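Local coordinates for protein Per a 4 allergen (Periplaneta americana, PDB 3EBW) that is a cockroach allergen of the lipocalin family, binding IgE through its surface epitopes and probably carrying small hydrophobic ligands in its beta-barrel, at residues G20-L25 with W122-E127; E40-T45 with I52-V57; Q103-V108 with A136-V141. All coordinates share one frame; numbering follows the deposited sequence.

Contact 1: residues G20-L25 with W122-E127; sequences GTWYEL and WIASHE. Unlike the reference sequence in segment 122-127: Glu127 (reference Gly).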
ATOM      1  N   GLY A  20       0.721  26.333   9.707  1.00 47.21           N
ATOM      2  CA  GLY A  20       0.845  25.424  10.829  1.00 47.74           C
ATOM      3  C   GLY A  20       1.518  24.077  10.578  1.00 47.65           C
ATOM      4  O   GLY A  20       2.195  23.868   9.567  1.00 48.41           O
ATOM      5  N   THR A  21       1.327  23.161  11.530  1.00 53.67           N
ATOM      6  CA  THR A  21       1.920  21.829  11.476  1.00 51.16           C
ATOM      7  C   THR A  21       0.877  20.748  11.328  1.00 49.52           C
ATOM      8  O   THR A  21       0.057  20.528  12.218  1.00 45.83           O
ATOM      9  CB  THR A  21       2.740  21.546  12.737  1.00 60.33           C
ATOM     10  OG1 THR A  21       3.851  22.449  12.781  1.00 61.78           O
ATOM     11  CG2 THR A  21       3.262  20.114  12.732  1.00 59.39           C
ATOM     12  N   TRP A  22       0.917  20.076  10.184  1.00 64.84           N
ATOM     13  CA  TRP A  22      -0.019  19.008   9.917  1.00 65.85           C
ATOM     14  C   TRP A  22       0.664  17.640   9.965  1.00 65.94           C
ATOM     15  O   TRP A  22       1.596  17.372   9.211  1.00 63.99           O
ATOM     16  CB  TRP A  22      -0.667  19.209   8.552  1.00 47.01           C
ATOM     17  CG  TRP A  22      -1.552  20.390   8.454  1.00 50.43           C
ATOM     18  CD1 TRP A  22      -1.201  21.647   8.051  1.00 52.36           C
ATOM     19  CD2 TRP A  22      -2.947  20.452   8.790  1.00 52.12           C
ATOM     20  NE1 TRP A  22      -2.289  22.485   8.114  1.00 52.81           N
ATOM     21  CE2 TRP A  22      -3.372  21.781   8.564  1.00 51.65           C
ATOM     22  CE3 TRP A  22      -3.880  19.514   9.259  1.00 51.93           C
ATOM     23  CZ2 TRP A  22      -4.680  22.198   8.797  1.00 52.54           C
ATOM     24  CZ3 TRP A  22      -5.190  19.932   9.493  1.00 53.63           C
ATOM     25  CH2 TRP A  22      -5.574  21.264   9.259  1.00 52.43           C
ATOM     26  N   TYR A  23       0.208  16.781  10.866  1.00 55.52           N
ATOM     27  CA  TYR A  23       0.769  15.440  10.961  1.00 55.92           C
ATOM     28  C   TYR A  23       0.046  14.511   9.980  1.00 53.02           C
ATOM     29  O   TYR A  23      -1.181  14.538   9.859  1.00 50.51           O
ATOM     30  CB  TYR A  23       0.637  14.889  12.392  1.00 63.59           C
ATOM     31  CG  TYR A  23       1.423  15.670  13.423  1.00 67.29           C
ATOM     32  CD1 TYR A  23       2.809  15.767  13.356  1.00 67.75           C
ATOM     33  CD2 TYR A  23       0.768  16.361  14.440  1.00 69.21           C
ATOM     34  CE1 TYR A  23       3.510  16.543  14.275  1.00 69.29           C
ATOM     35  CE2 TYR A  23       1.466  17.136  15.359  1.00 68.89           C
ATOM     36  CZ  TYR A  23       2.820  17.224  15.268  1.00 69.18           C
ATOM     37  OH  TYR A  23       3.471  18.020  16.167  1.00 71.09           O
ATOM     38  N   GLU A  24       0.815  13.703   9.265  1.00 39.02           N
ATOM     39  CA  GLU A  24       0.226  12.774   8.309  1.00 38.65           C
ATOM     40  C   GLU A  24      -0.236  11.532   9.075  1.00 37.44           C
ATOM     41  O   GLU A  24       0.579  10.739   9.509  1.00 36.03           O
ATOM     42  CB  GLU A  24       1.256  12.412   7.239  1.00 45.21           C
ATOM     43  CG  GLU A  24       0.767  11.429   6.209  1.00 45.35           C
ATOM     44  CD  GLU A  24       1.628  11.443   4.956  1.00 47.63           C
ATOM     45  OE1 GLU A  24       1.533  10.493   4.155  1.00 46.69           O
ATOM     46  OE2 GLU A  24       2.401  12.413   4.769  1.00 47.91           O
ATOM     47  N   LEU A  25      -1.542  11.377   9.256  1.00 63.69           N
ATOM     48  CA  LEU A  25      -2.049  10.243  10.010  1.00 64.71           C
ATOM     49  C   LEU A  25      -2.405   9.001   9.211  1.00 66.39           C
ATOM     50  O   LEU A  25      -2.327   7.893   9.732  1.00 66.94           O
ATOM     51  CB  LEU A  25      -3.228  10.681  10.855  1.00 37.40           C
ATOM     52  CG  LEU A  25      -2.863  11.852  11.766  1.00 36.93           C
ATOM     53  CD1 LEU A  25      -4.005  12.095  12.779  1.00 35.42           C
ATOM     54  CD2 LEU A  25      -1.526  11.576  12.459  1.00 35.71           C
ATOM     55  N   TRP A 122      -3.711  11.810   1.245  1.00 42.54           N
ATOM     56  CA  TRP A 122      -2.991  12.018   2.495  1.00 42.14           C
ATOM     57  C   TRP A 122      -3.970  12.645   3.487  1.00 43.65           C
ATOM     58  O   TRP A 122      -4.522  13.711   3.246  1.00 46.40           O
ATOM     59  CB  TRP A 122      -1.780  12.922   2.249  1.00 26.52           C
ATOM     60  CG  TRP A 122      -0.690  12.289   1.399  1.00 26.96           C
ATOM     61  CD1 TRP A 122       0.198  11.331   1.797  1.00 26.71           C
ATOM     62  CD2 TRP A 122      -0.368  12.572   0.017  1.00 26.87           C
ATOM     63  NE1 TRP A 122       1.056  10.995   0.755  1.00 26.74           N
ATOM     64  CE2 TRP A 122       0.726  11.741  -0.343  1.00 26.51           C
ATOM     65  CE3 TRP A 122      -0.896  13.434  -0.941  1.00 25.95           C
ATOM     66  CZ2 TRP A 122       1.297  11.755  -1.611  1.00 25.95           C
ATOM     67  CZ3 TRP A 122      -0.317  13.438  -2.219  1.00 27.23           C
ATOM     68  CH2 TRP A 122       0.766  12.600  -2.534  1.00 27.52           C
ATOM     69  N   ILE A 123      -4.224  11.956   4.589  1.00 37.92           N
ATOM     70  CA  ILE A 123      -5.156  12.465   5.591  1.00 38.75           C
ATOM     71  C   ILE A 123      -4.268  13.083   6.651  1.00 40.82           C
ATOM     72  O   ILE A 123      -3.332  12.442   7.116  1.00 39.30           O
ATOM     73  CB  ILE A 123      -6.046  11.301   6.171  1.00 35.63           C
ATOM     74  CG1 ILE A 123      -7.071  10.834   5.122  1.00 33.61           C
ATOM     75  CG2 ILE A 123      -6.827  11.777   7.367  1.00 35.60           C
ATOM     76  CD1 ILE A 123      -6.470  10.305   3.846  1.00 34.05           C
ATOM     77  N   ALA A 124      -4.539  14.333   7.019  1.00 49.12           N
ATOM     78  CA  ALA A 124      -3.690  15.042   7.987  1.00 52.15           C
ATOM     79  C   ALA A 124      -4.388  15.729   9.168  1.00 54.64           C
ATOM     80  O   ALA A 124      -5.589  15.936   9.166  1.00 53.53           O
ATOM     81  CB  ALA A 124      -2.823  16.059   7.231  1.00 24.83           C
ATOM     82  N   SER A 125      -3.617  16.090  10.183  1.00 49.80           N
ATOM     83  CA  SER A 125      -4.199  16.737  11.344  1.00 54.21           C
ATOM     84  C   SER A 125      -3.198  17.558  12.143  1.00 57.50           C
ATOM     85  O   SER A 125      -1.978  17.402  11.985  1.00 57.91           O
ATOM     86  CB  SER A 125      -4.831  15.689  12.255  1.00 77.55           C
ATOM     87  OG  SER A 125      -5.317  16.286  13.441  1.00 80.14           O
ATOM     88  N   HIS A 126      -3.720  18.442  12.996  1.00 66.97           N
ATOM     89  CA  HIS A 126      -2.873  19.276  13.847  1.00 70.97           C
ATOM     90  C   HIS A 126      -2.525  18.458  15.079  1.00 72.19           C
ATOM     91  O   HIS A 126      -1.470  18.630  15.680  1.00 70.47           O
ATOM     92  CB  HIS A 126      -3.598  20.564  14.241  1.00 79.55           C
ATOM     93  CG  HIS A 126      -3.553  21.626  13.186  1.00 82.62           C
ATOM     94  ND1 HIS A 126      -2.374  22.188  12.750  1.00 83.92           N
ATOM     95  CD2 HIS A 126      -4.540  22.211  12.466  1.00 83.70           C
ATOM     96  CE1 HIS A 126      -2.635  23.074  11.804  1.00 83.41           C
ATOM     97  NE2 HIS A 126      -3.941  23.107  11.614  1.00 83.77           N
ATOM     98  N   GLU A 127      -3.435  17.563  15.437  1.00 71.52           N
ATOM     99  CA  GLU A 127      -3.247  16.663  16.561  1.00 74.38           C
ATOM    100  C   GLU A 127      -2.368  15.534  16.027  1.00 74.51           C
ATOM    101  O   GLU A 127      -1.858  15.626  14.918  1.00 74.32           O
ATOM    102  CB  GLU A 127      -4.598  16.101  16.992  1.00116.68           C
ATOM    103  CG  GLU A 127      -5.609  17.168  17.316  1.00120.74           C
ATOM    104  CD  GLU A 127      -5.155  18.031  18.468  1.00122.39           C
ATOM    105  OE1 GLU A 127      -4.999  17.489  19.580  1.00123.76           O
ATOM    106  OE2 GLU A 127      -4.948  19.246  18.265  1.00124.52           O
TER

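Contact 2: residues E40-T45 with I52-V57; sequences EYDKYT and IQVTSV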
ATOM      1  N   GLU A  40       6.052  11.892  10.451  1.00 63.96           N
ATOM      2  CA  GLU A  40       5.829  12.497   9.153  1.00 60.21           C
ATOM      3  C   GLU A  40       4.814  13.642   9.224  1.00 59.45           C
ATOM      4  O   GLU A  40       3.613  13.427   9.387  1.00 59.72           O
ATOM      5  CB  GLU A  40       5.351  11.442   8.166  1.00 47.65           C
ATOM      6  CG  GLU A  40       5.685  11.772   6.744  1.00 44.30           C
ATOM      7  CD  GLU A  40       4.851  10.968   5.809  1.00 41.68           C
ATOM      8  OE1 GLU A  40       3.833  10.469   6.300  1.00 42.50           O
ATOM      9  OE2 GLU A  40       5.182  10.844   4.614  1.00 38.99           O
ATOM     10  N   TYR A  41       5.313  14.866   9.090  1.00 43.90           N
ATOM     11  CA  TYR A  41       4.463  16.037   9.134  1.00 41.44           C
ATOM     12  C   TYR A  41       4.967  17.119   8.189  1.00 38.76           C
ATOM     13  O   TYR A  41       6.129  17.139   7.815  1.00 39.31           O
ATOM     14  CB  TYR A  41       4.399  16.571  10.567  1.00 53.21           C
ATOM     15  CG  TYR A  41       5.706  17.132  11.067  1.00 54.07           C
ATOM     16  CD1 TYR A  41       6.299  16.653  12.231  1.00 56.06           C
ATOM     17  CD2 TYR A  41       6.355  18.140  10.369  1.00 54.40           C
ATOM     18  CE1 TYR A  41       7.505  17.169  12.675  1.00 56.76           C
ATOM     19  CE2 TYR A  41       7.546  18.650  10.794  1.00 54.69           C
ATOM     20  CZ  TYR A  41       8.118  18.166  11.941  1.00 56.19           C
ATOM     21  OH  TYR A  41       9.311  18.697  12.329  1.00 57.01           O
ATOM     22  N   ASP A  42       4.075  18.003   7.778  1.00 44.11           N
ATOM     23  CA  ASP A  42       4.447  19.129   6.923  1.00 44.72           C
ATOM     24  C   ASP A  42       4.154  20.387   7.756  1.00 44.47           C
ATOM     25  O   ASP A  42       3.147  20.441   8.474  1.00 44.16           O
ATOM     26  CB  ASP A  42       3.624  19.125   5.627  1.00 51.52           C
ATOM     27  CG  ASP A  42       4.093  18.073   4.633  1.00 52.88           C
ATOM     28  OD1 ASP A  42       4.920  18.389   3.756  1.00 53.06           O
ATOM     29  OD2 ASP A  42       3.637  16.920   4.728  1.00 56.84           O
ATOM     30  N   LYS A  43       5.053  21.365   7.704  1.00 49.90           N
ATOM     31  CA  LYS A  43       4.855  22.608   8.450  1.00 51.24           C
ATOM     32  C   LYS A  43       4.750  23.764   7.489  1.00 49.30           C
ATOM     33  O   LYS A  43       5.626  23.938   6.624  1.00 48.40           O
ATOM     34  CB  LYS A  43       6.003  22.888   9.413  1.00 61.15           C
ATOM     35  CG  LYS A  43       5.953  24.292   9.982  1.00 64.45           C
ATOM     36  CD  LYS A  43       6.172  24.323  11.490  1.00 68.06           C
ATOM     37  CE  LYS A  43       7.635  24.128  11.884  1.00 72.32           C
ATOM     38  NZ  LYS A  43       7.788  23.935  13.364  1.00 74.91           N
ATOM     39  N   TYR A  44       3.666  24.534   7.626  1.00 37.00           N
ATOM     40  CA  TYR A  44       3.427  25.706   6.778  1.00 38.37           C
ATOM     41  C   TYR A  44       3.644  26.981   7.588  1.00 40.54           C
ATOM     42  O   TYR A  44       3.092  27.175   8.673  1.00 39.96           O
ATOM     43  CB  TYR A  44       2.032  25.662   6.171  1.00 40.40           C
ATOM     44  CG  TYR A  44       1.904  24.605   5.118  1.00 37.97           C
ATOM     45  CD1 TYR A  44       2.061  24.908   3.768  1.00 36.75           C
ATOM     46  CD2 TYR A  44       1.583  23.289   5.465  1.00 38.78           C
ATOM     47  CE1 TYR A  44       1.884  23.920   2.782  1.00 35.06           C
ATOM     48  CE2 TYR A  44       1.405  22.311   4.499  1.00 37.37           C
ATOM     49  CZ  TYR A  44       1.548  22.634   3.168  1.00 36.52           C
ATOM     50  OH  TYR A  44       1.285  21.687   2.227  1.00 38.32           O
ATOM     51  N   THR A  45       4.474  27.837   7.018  1.00 48.09           N
ATOM     52  CA  THR A  45       4.889  29.080   7.628  1.00 50.94           C
ATOM     53  C   THR A  45       4.737  30.221   6.648  1.00 52.17           C
ATOM     54  O   THR A  45       5.130  30.107   5.479  1.00 52.55           O
ATOM     55  CB  THR A  45       6.348  28.939   8.016  1.00 52.20           C
ATOM     56  OG1 THR A  45       6.433  28.046   9.131  1.00 54.05           O
ATOM     57  CG2 THR A  45       6.983  30.271   8.306  1.00 52.17           C
ATOM     58  N   ILE A  52       4.385  31.782   1.380  1.00 46.83           N
ATOM     59  CA  ILE A  52       4.014  30.709   2.289  1.00 45.37           C
ATOM     60  C   ILE A  52       5.084  29.641   2.100  1.00 44.63           C
ATOM     61  O   ILE A  52       5.343  29.143   0.995  1.00 44.56           O
ATOM     62  CB  ILE A  52       2.650  30.108   2.000  1.00 36.79           C
ATOM     63  CG1 ILE A  52       1.566  31.148   2.278  1.00 36.31           C
ATOM     64  CG2 ILE A  52       2.446  28.873   2.884  1.00 35.73           C
ATOM     65  CD1 ILE A  52       0.194  30.567   2.301  1.00 35.52           C
ATOM     66  N   GLN A  53       5.727  29.304   3.192  1.00 40.78           N
ATOM     67  CA  GLN A  53       6.806  28.360   3.129  1.00 39.61           C
ATOM     68  C   GLN A  53       6.377  27.011   3.692  1.00 36.39           C
ATOM     69  O   GLN A  53       5.632  26.934   4.690  1.00 34.20           O
ATOM     70  CB  GLN A  53       7.951  28.934   3.935  1.00 56.32           C
ATOM     71  CG  GLN A  53       9.293  28.687   3.378  1.00 59.77           C
ATOM     72  CD  GLN A  53      10.301  29.526   4.092  1.00 63.63           C
ATOM     73  OE1 GLN A  53      10.420  29.458   5.321  1.00 65.91           O
ATOM     74  NE2 GLN A  53      11.029  30.352   3.334  1.00 64.65           N
ATOM     75  N   VAL A  54       6.824  25.939   3.050  1.00 40.83           N
ATOM     76  CA  VAL A  54       6.476  24.630   3.570  1.00 37.87           C
ATOM     77  C   VAL A  54       7.687  23.733   3.809  1.00 39.58           C
ATOM     78  O   VAL A  54       8.584  23.616   2.976  1.00 34.90           O
ATOM     79  CB  VAL A  54       5.453  23.915   2.674  1.00 27.35           C
ATOM     80  CG1 VAL A  54       6.100  23.434   1.400  1.00 23.90           C
ATOM     81  CG2 VAL A  54       4.818  22.788   3.455  1.00 24.43           C
ATOM     82  N   THR A  55       7.722  23.150   5.001  1.00 21.68           N
ATOM     83  CA  THR A  55       8.793  22.239   5.346  1.00 22.74           C
ATOM     84  C   THR A  55       8.268  20.857   5.644  1.00 24.01           C
ATOM     85  O   THR A  55       7.443  20.660   6.528  1.00 20.22           O
ATOM     86  CB  THR A  55       9.610  22.707   6.563  1.00 37.95           C
ATOM     87  OG1 THR A  55      10.628  23.620   6.127  1.00 39.21           O
ATOM     88  CG2 THR A  55      10.276  21.512   7.244  1.00 37.39           C
ATOM     89  N   SER A  56       8.779  19.906   4.879  1.00 43.35           N
ATOM     90  CA  SER A  56       8.435  18.506   5.033  1.00 46.93           C
ATOM     91  C   SER A  56       9.481  17.835   5.925  1.00 49.39           C
ATOM     92  O   SER A  56      10.690  17.918   5.667  1.00 47.32           O
ATOM     93  CB  SER A  56       8.422  17.828   3.681  1.00 50.94           C
ATOM     94  OG  SER A  56       8.446  16.440   3.874  1.00 56.09           O
ATOM     95  N   VAL A  57       9.015  17.191   6.985  1.00 36.19           N
ATOM     96  CA  VAL A  57       9.921  16.510   7.887  1.00 41.20           C
ATOM     97  C   VAL A  57       9.479  15.058   7.997  1.00 45.75           C
ATOM     98  O   VAL A  57       8.312  14.782   8.302  1.00 45.33           O
ATOM     99  CB  VAL A  57       9.922  17.182   9.306  1.00 43.72           C
ATOM    100  CG1 VAL A  57      10.281  16.172  10.391  1.00 43.75           C
ATOM    101  CG2 VAL A  57      10.927  18.300   9.342  1.00 44.34           C
TER

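Contact 3: residues Q103-V108 with A136-V141; sequences QTYSIV and AKVNEV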
ATOM      1  N   GLN A 103      -8.241  23.058  10.849  1.00 94.92           N
ATOM      2  CA  GLN A 103      -7.806  22.879  12.230  1.00 97.91           C
ATOM      3  C   GLN A 103      -8.299  21.645  12.965  1.00 98.58           C
ATOM      4  O   GLN A 103      -8.808  21.749  14.071  1.00100.09           O
ATOM      5  CB  GLN A 103      -8.105  24.146  13.048  1.00119.44           C
ATOM      6  CG  GLN A 103      -6.859  25.037  13.198  1.00123.93           C
ATOM      7  CD  GLN A 103      -7.133  26.402  13.796  1.00125.45           C
ATOM      8  OE1 GLN A 103      -7.611  26.518  14.924  1.00126.01           O
ATOM      9  NE2 GLN A 103      -6.817  27.451  13.041  1.00125.76           N
ATOM     10  N   THR A 104      -8.121  20.477  12.353  1.00 83.44           N
ATOM     11  CA  THR A 104      -8.527  19.201  12.943  1.00 81.64           C
ATOM     12  C   THR A 104      -8.259  18.037  11.986  1.00 81.57           C
ATOM     13  O   THR A 104      -7.717  17.013  12.389  1.00 82.48           O
ATOM     14  CB  THR A 104     -10.027  19.190  13.332  1.00 72.34           C
ATOM     15  OG1 THR A 104     -10.183  18.409  14.514  1.00 75.16           O
ATOM     16  CG2 THR A 104     -10.883  18.545  12.267  1.00 73.38           C
ATOM     17  N   TYR A 105      -8.653  18.204  10.724  1.00 69.03           N
ATOM     18  CA  TYR A 105      -8.454  17.197   9.691  1.00 65.61           C
ATOM     19  C   TYR A 105      -8.101  17.920   8.391  1.00 62.28           C
ATOM     20  O   TYR A 105      -8.417  19.091   8.227  1.00 61.99           O
ATOM     21  CB  TYR A 105      -9.717  16.371   9.499  1.00 75.12           C
ATOM     22  CG  TYR A 105     -10.803  17.067   8.725  1.00 79.23           C
ATOM     23  CD1 TYR A 105     -11.575  18.066   9.308  1.00 80.81           C
ATOM     24  CD2 TYR A 105     -11.066  16.715   7.405  1.00 80.75           C
ATOM     25  CE1 TYR A 105     -12.588  18.699   8.598  1.00 83.79           C
ATOM     26  CE2 TYR A 105     -12.073  17.338   6.682  1.00 83.67           C
ATOM     27  CZ  TYR A 105     -12.834  18.333   7.282  1.00 85.06           C
ATOM     28  OH  TYR A 105     -13.830  18.959   6.558  1.00 87.91           O
ATOM     29  N   SER A 106      -7.454  17.225   7.465  1.00 49.11           N
ATOM     30  CA  SER A 106      -7.049  17.832   6.214  1.00 44.15           C
ATOM     31  C   SER A 106      -6.792  16.795   5.155  1.00 42.69           C
ATOM     32  O   SER A 106      -5.706  16.224   5.136  1.00 44.83           O
ATOM     33  CB  SER A 106      -5.754  18.614   6.418  1.00 41.79           C
ATOM     34  OG  SER A 106      -4.988  18.634   5.219  1.00 36.00           O
ATOM     35  N   ILE A 107      -7.735  16.541   4.257  1.00 43.97           N
ATOM     36  CA  ILE A 107      -7.444  15.543   3.240  1.00 41.90           C
ATOM     37  C   ILE A 107      -7.006  16.178   1.896  1.00 41.64           C
ATOM     38  O   ILE A 107      -7.776  16.823   1.207  1.00 43.31           O
ATOM     39  CB  ILE A 107      -8.633  14.444   3.123  1.00 35.57           C
ATOM     40  CG1 ILE A 107      -9.155  14.343   1.713  1.00 33.28           C
ATOM     41  CG2 ILE A 107      -9.768  14.700   4.134  1.00 32.84           C
ATOM     42  CD1 ILE A 107      -8.222  13.670   0.788  1.00 38.22           C
ATOM     43  N   VAL A 108      -5.719  16.005   1.582  1.00 41.43           N
ATOM     44  CA  VAL A 108      -5.054  16.505   0.379  1.00 38.39           C
ATOM     45  C   VAL A 108      -4.786  15.333  -0.544  1.00 40.44           C
ATOM     46  O   VAL A 108      -4.753  14.207  -0.079  1.00 42.06           O
ATOM     47  CB  VAL A 108      -3.689  17.150   0.732  1.00 33.46           C
ATOM     48  CG1 VAL A 108      -2.769  17.177  -0.483  1.00 32.68           C
ATOM     49  CG2 VAL A 108      -3.888  18.549   1.195  1.00 32.53           C
ATOM     50  N   ALA A 136     -15.114  10.202  11.638  1.00 78.72           N
ATOM     51  CA  ALA A 136     -16.435  10.124  11.037  1.00 77.52           C
ATOM     52  C   ALA A 136     -16.490  11.036   9.819  1.00 75.77           C
ATOM     53  O   ALA A 136     -16.815  10.605   8.703  1.00 75.62           O
ATOM     54  CB  ALA A 136     -17.482  10.553  12.051  1.00 94.54           C
ATOM     55  N   LYS A 137     -16.161  12.303  10.057  1.00 59.11           N
ATOM     56  CA  LYS A 137     -16.166  13.328   9.023  1.00 57.43           C
ATOM     57  C   LYS A 137     -15.208  13.011   7.876  1.00 56.39           C
ATOM     58  O   LYS A 137     -15.577  13.127   6.699  1.00 55.70           O
ATOM     59  CB  LYS A 137     -15.809  14.681   9.644  1.00 89.74           C
ATOM     60  CG  LYS A 137     -15.895  15.843   8.686  1.00 91.36           C
ATOM     61  CD  LYS A 137     -17.277  15.933   8.070  1.00 93.06           C
ATOM     62  CE  LYS A 137     -17.371  17.150   7.190  1.00 93.69           C
ATOM     63  NZ  LYS A 137     -16.852  18.312   7.957  1.00 95.34           N
ATOM     64  N   VAL A 138     -13.983  12.606   8.225  1.00 74.38           N
ATOM     65  CA  VAL A 138     -12.970  12.297   7.224  1.00 72.64           C
ATOM     66  C   VAL A 138     -13.471  11.244   6.254  1.00 71.55           C
ATOM     67  O   VAL A 138     -13.127  11.282   5.072  1.00 70.43           O
ATOM     68  CB  VAL A 138     -11.646  11.813   7.871  1.00 49.61           C
ATOM     69  CG1 VAL A 138     -10.589  11.572   6.804  1.00 49.15           C
ATOM     70  CG2 VAL A 138     -11.138  12.849   8.822  1.00 50.19           C
ATOM     71  N   ASN A 139     -14.287  10.311   6.751  1.00 71.28           N
ATOM     72  CA  ASN A 139     -14.836   9.253   5.903  1.00 71.56           C
ATOM     73  C   ASN A 139     -16.078   9.737   5.202  1.00 71.19           C
ATOM     74  O   ASN A 139     -16.439   9.253   4.130  1.00 70.72           O
ATOM     75  CB  ASN A 139     -15.154   8.017   6.726  1.00 84.39           C
ATOM     76  CG  ASN A 139     -13.919   7.282   7.133  1.00 85.42           C
ATOM     77  OD1 ASN A 139     -13.130   7.771   7.942  1.00 86.11           O
ATOM     78  ND2 ASN A 139     -13.721   6.108   6.556  1.00 85.50           N
ATOM     79  N   GLU A 140     -16.733  10.701   5.830  1.00100.95           N
ATOM     80  CA  GLU A 140     -17.917  11.302   5.264  1.00 99.78           C
ATOM     81  C   GLU A 140     -17.425  11.966   3.973  1.00 98.28           C
ATOM     82  O   GLU A 140     -18.065  11.863   2.921  1.00 98.29           O
ATOM     83  CB  GLU A 140     -18.454  12.338   6.240  1.00103.33           C
ATOM     84  CG  GLU A 140     -19.800  12.904   5.896  1.00105.53           C
ATOM     85  CD  GLU A 140     -20.165  14.046   6.816  1.00107.86           C
ATOM     86  OE1 GLU A 140     -20.256  13.819   8.044  1.00106.80           O
ATOM     87  OE2 GLU A 140     -20.349  15.174   6.312  1.00107.68           O
ATOM     88  N   VAL A 141     -16.264  12.620   4.068  1.00 57.11           N
ATOM     89  CA  VAL A 141     -15.647  13.306   2.937  1.00 52.51           C
ATOM     90  C   VAL A 141     -14.992  12.350   1.938  1.00 52.67           C
ATOM     91  O   VAL A 141     -15.170  12.493   0.718  1.00 52.66           O
ATOM     92  CB  VAL A 141     -14.558  14.321   3.398  1.00 34.47           C
ATOM     93  CG1 VAL A 141     -14.007  15.069   2.187  1.00 33.34           C
ATOM     94  CG2 VAL A 141     -15.124  15.311   4.412  1.00 33.69           C
TER

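Contact 1: residues G20-L25 with W122-E127
His126 lies over one face of the Trp22 indole, its NE2 towards the rim of the ring system. The six-membered ring of Trp22 and the imidazole of His126 have centroids 3.8 Å apart and planes inclined at 37°, an oblique pairing. The other nitrogen, His126 ND1, gives a weak, bent bond to Thr21 O at 3.0 Å (128° at the hydrogen); with a weak bond from NE2 to Tyr102 O, it may limit the ring's rotation. In Trp22, chi1 of -67°, with CG anti to the carbonyl carbon, lays the indole along Ala124 and Ser125 towards His126. Trp22 CB meets Ala124 CB at 4.0 Å. Behind these side chains runs an antiparallel ladder: Tyr23 and Ser125 form a hydrogen-bonded pair, with Ser125 N 2.9 Å from Tyr23 O, and Leu25 N reaches Ile123 O at 3.0 Å. Leu25 CD1 packs on Ser125 CB at 3.7 Å. Ser125 OG accepts from Glu127 N, an ST turn ending the strand, and also bonds Thr104 O. Gly20 and Trp22 form the lipocalin Gly-X-Trp signature. The ring of Tyr18 stacks on Trp22, and its backbone O accepts from Trp22 NE1. Strand 20-27 is flanked further by 40-46, and strand 119-125 by 106-112.

Contact 2: residues E40-T45 with I52-V57
Val54 sets its CG2 methyl squarely over the ring of Tyr44, 3.3 Å from the centroid and 15° off the normal, a CH-pi contact between two buried side chains that run side by side in the same direction. The methyl gets there because CG2 is anti to the Val54 backbone N, while Tyr44 has CG anti to its carbonyl carbon (chi1 -71°). At the ring's edge, Ile52 CG2 comes within 4.1 Å of Tyr44 CD1, and Tyr18 meets the same tyrosine edge-to-face. Beneath this packing lies a beta hairpin of the lipocalin barrel: segments 40-45 and 52-57 run at 162°, nearly antiparallel, and are joined through three hydrogen-bonded pairs. The central pair is evenly matched: Lys43 N to Thr55 O and Thr55 N to Lys43 O are both 2.8 Å. Further along the Tyr44 face the contact thins to Asp42 OD1 against Ser56 CB at 3.5 Å, beside a bound polyether probably taken from the crystallisation liquor. On the reverse face, Tyr41 lies alongside Val57, and Val57 also touches Phe66 and Thr68. Lys43 is exposed: its chain bends at chi2 and chi3 and leads away from strand 52-59. Thr45 CB stands 4.4 Å from Gln53 CB, whereas Thr55 OG1 turns instead to Thr70 OG1.

Contact 3: residues Q103-V108 with A136-V141
Tyr105 and Ile107 direct their side chains at helix 132-142, the helix that in lipocalins packs against the outside of the beta-barrel. The helix answers with Lys137, Val138 and Val141, whose spacing places them on one side of it. The nearest CA atoms, those of Tyr105 and Val138, are 7.1 Å apart, a separation bridged by side chains, with 241 Å² buried in total.

Three of the four residue pairs in contact are apolar. Val138 divides its two branches: CG2 meets Tyr105 CB at 3.9 Å, while CG1 faces Ile107 CG2 at 4.2 Å, so that one valine bridges Tyr105 in the loop and Ile107 on the strand. Val141 brings CG2 to 4.3 Å from Tyr105 CE2. The helical bond from Val141 N to Lys137 O, 2.8 Å, sets Lys137 and Val141 one turn apart on the side facing Tyr105. Tyr105 holds CG between its backbone N and carbonyl carbon (chi1 77°), an orientation that carries the ring out to the helix. Around this layer, Leu142 touches Ile107, and Ile123 and Leu149 touch Val138. Ser106, between Tyr105 and Ile107, points the other way and bonds Tyr18 OH through OG.

The aliphatic chain of Lys137 adds a mixed contact, with CG above one face of the Tyr105 ring and 4.2 Å from CZ. Bends at chi2 and chi4 then bring the ammonium group round to the phenol, where Lys137 NZ donates a weak hydrogen bond to Tyr105 OH across 3.4 Å.

From the N terminus, strand 20-27 waits for its partner in contact 1 until residues 122-127, closing a long loop that contains most of the barrel strands. Contact 2 falls wholly within that loop: it is a short hairpin closure, and its first strand, 40-46, also pairs with 20-27, as in the probable hydrogen bond from Glu24 N to Glu40 O. Contact 3 closes a 27-residue loop containing strand 119-125. It crosses contact 1, because 103-108 lies between the segments of contact 1 and 136-141 beyond both; a probable hydrogen bond from Ala124 N to Ser106 O ties them. Contacts 2 and 3 lie in series, centres about 19 Å apart. Together the three contacts join early hairpin, barrel closure and outer helix.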